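Local coordinates for protein glycosyl hydrolase (Aspergillus fumigatus, PDB 2X8R) that probably acts as a family 25 lysozyme, cleaving beta-1,4 links between N-acetylmuramic acid and N-acetylglucosamine in peptidoglycan, at residues T2-F7 against D195-P200. Residues are numbered along the deposited sequence; the frame is centred on the assembly and turned at random.
Sequences TTVQGF and DKFNGP
The F197 ring meets V4 obliquely through CG2, while the closest side-chain approach of the two residues is CB to CB at 4.1 Å. The ring stands clear of the backbone pairing because CG is anti to the backbone N (chi1 166°), which carries it away from strand 3-7. The D195 carboxylate lies on the same sheet face and presses OD2 against the F7 backbone, 3.0 Å from F7 C. On the other face, the K196 chain bends at chi2 and chi3, crossing the Q5 side chain obliquely and bringing CE within 3.7 Å of T3 OG1.

Four backbone hydrogen bonds show the pairing to be antiparallel: two join V4 with F197 and two join G6 with D195. F197 N to V4 O is the shortest and straightest (2.8 Å, 170° at the hydrogen). Past the paired strands, two water positions too close to be filled together each link T2 O with OD1 of N198, so the exact water site is doubtful; ND2 of N198 hydrogen-bonds to W179 O.

In this TIM-barrel-clan fold the N-terminal strand thus meets the last strand, 193-198. Strands 26-35 and 181-185 extend the sheet, and M201 and L204 of helix 201-209 pack on V4.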
loop_
_atom_site.group_PDB
_atom_site.type_symbol
_atom_site.label_atom_id
_atom_site.label_comp_id
_atom_site.label_asym_id
_atom_site.label_seq_id
_atom_site.Cartn_x
_atom_site.Cartn_y
_atom_site.Cartn_z
ATOM N N THR A 2 -5.162 -13.632 -15.441
ATOM C CA THR A 2 -4.337 -14.281 -14.371
ATOM C C THR A 2 -3.939 -13.269 -13.296
ATOM O O THR A 2 -4.221 -12.082 -13.443
ATOM C CB THR A 2 -3.060 -15.017 -14.952
ATOM O OG1 THR A 2 -2.527 -15.862 -13.960
ATOM C CG2 THR A 2 -1.981 -14.073 -15.424
ATOM N N THR A 3 -3.287 -13.752 -12.239
ATOM C CA THR A 3 -2.799 -12.866 -11.168
ATOM C C THR A 3 -1.382 -13.264 -10.802
ATOM O O THR A 3 -0.919 -14.355 -11.173
ATOM C CB THR A 3 -3.627 -12.948 -9.846
ATOM O OG1 THR A 3 -3.659 -14.295 -9.358
ATOM C CG2 THR A 3 -5.017 -12.443 -10.034
ATOM N N VAL A 4 -0.690 -12.376 -10.098
ATOM C CA VAL A 4 0.628 -12.672 -9.544
ATOM C C VAL A 4 0.520 -12.606 -8.021
ATOM O O VAL A 4 -0.078 -11.682 -7.455
ATOM C CB VAL A 4 1.667 -11.693 -10.062
ATOM C CG1 VAL A 4 3.021 -11.936 -9.433
ATOM C CG2 VAL A 4 1.779 -11.797 -11.632
ATOM N N GLN A 5 1.066 -13.615 -7.362
ATOM C CA GLN A 5 0.984 -13.668 -5.891
ATOM C C GLN A 5 2.012 -12.718 -5.298
ATOM O O GLN A 5 3.153 -12.599 -5.777
ATOM C CB GLN A 5 1.272 -15.094 -5.387
ATOM C CG GLN A 5 1.273 -15.279 -3.841
ATOM C CD GLN A 5 -0.123 -15.175 -3.230
ATOM O OE1 GLN A 5 -0.346 -14.407 -2.286
ATOM N NE2 GLN A 5 -1.074 -15.944 -3.765
ATOM N N GLY A 6 1.606 -12.047 -4.237
ATOM C CA GLY A 6 2.530 -11.275 -3.429
ATOM C C GLY A 6 2.009 -11.262 -2.005
ATOM O O GLY A 6 1.125 -12.076 -1.632
ATOM N N PHE A 7 2.559 -10.354 -1.213
ATOM C CA PHE A 7 2.173 -10.264 0.212
ATOM C C PHE A 7 2.585 -8.949 0.814
ATOM O O PHE A 7 3.241 -8.166 0.147
ATOM C CB PHE A 7 2.636 -11.498 1.023
ATOM C CG PHE A 7 4.158 -11.687 1.197
ATOM C CD1 PHE A 7 4.669 -11.891 2.478
ATOM C CD2 PHE A 7 5.025 -11.787 0.111
ATOM C CE1 PHE A 7 6.026 -12.123 2.698
ATOM C CE2 PHE A 7 6.415 -12.043 0.290
ATOM C CZ PHE A 7 6.921 -12.234 1.584
ATOM N N ASP A 195 -1.636 -11.045 -1.033
ATOM C CA ASP A 195 -2.020 -10.075 -2.063
ATOM C C ASP A 195 -1.956 -10.681 -3.445
ATOM O O ASP A 195 -1.155 -11.559 -3.683
ATOM C CB ASP A 195 -1.074 -8.878 -2.070
ATOM C CG ASP A 195 -1.174 -8.090 -0.828
ATOM O OD1 ASP A 195 -2.229 -7.493 -0.607
ATOM O OD2 ASP A 195 -0.206 -8.093 -0.031
ATOM N N LYS A 196 -2.825 -10.215 -4.333
ATOM C CA LYS A 196 -2.853 -10.695 -5.726
ATOM C C LYS A 196 -2.807 -9.532 -6.685
ATOM O O LYS A 196 -3.684 -8.683 -6.664
ATOM C CB LYS A 196 -4.162 -11.480 -5.974
ATOM C CG LYS A 196 -4.350 -12.627 -5.023
ATOM C CD LYS A 196 -3.217 -13.607 -5.105
ATOM C CE LYS A 196 -3.641 -14.933 -5.749
ATOM N NZ LYS A 196 -4.395 -15.748 -4.767
ATOM N N PHE A 197 -1.811 -9.495 -7.560
ATOM C CA PHE A 197 -1.744 -8.437 -8.545
ATOM C C PHE A 197 -2.641 -8.814 -9.720
ATOM O O PHE A 197 -2.630 -9.967 -10.124
ATOM C CB PHE A 197 -0.284 -8.231 -8.990
ATOM C CG PHE A 197 -0.165 -7.399 -10.240
ATOM C CD1 PHE A 197 -0.186 -5.995 -10.176
ATOM C CD2 PHE A 197 -0.083 -8.008 -11.489
ATOM C CE1 PHE A 197 -0.126 -5.211 -11.347
ATOM C CE2 PHE A 197 -0.045 -7.221 -12.677
ATOM C CZ PHE A 197 -0.076 -5.821 -12.588
ATOM N N ASN A 198 -3.351 -7.840 -10.287
ATOM C CA ASN A 198 -4.347 -8.107 -11.365
ATOM C C ASN A 198 -3.648 -8.107 -12.721
ATOM O O ASN A 198 -3.566 -7.068 -13.396
ATOM C CB ASN A 198 -5.414 -7.016 -11.327
ATOM C CG ASN A 198 -6.729 -7.415 -12.006
ATOM O OD1 ASN A 198 -6.811 -8.395 -12.774
ATOM N ND2 ASN A 198 -7.751 -6.617 -11.765
ATOM N N GLY A 199 -3.179 -9.276 -13.122
ATOM C CA GLY A 199 -2.570 -9.443 -14.444
ATOM C C GLY A 199 -1.319 -10.282 -14.393
ATOM O O GLY A 199 -0.948 -10.810 -13.352
ATOM N N PRO A 200 -0.619 -10.373 -15.528
ATOM C CA PRO A 200 0.592 -11.166 -15.596
ATOM C C PRO A 200 1.842 -10.407 -15.099
ATOM O O PRO A 200 1.817 -9.180 -14.943
ATOM C CB PRO A 200 0.691 -11.440 -17.108
ATOM C CG PRO A 200 0.123 -10.207 -17.722
ATOM C CD PRO A 200 -1.031 -9.849 -16.842
HETATM O O HOH W 1 -6.582 -10.905 -12.478
HETATM O O HOH W 2 -6.116 -10.516 -14.175
#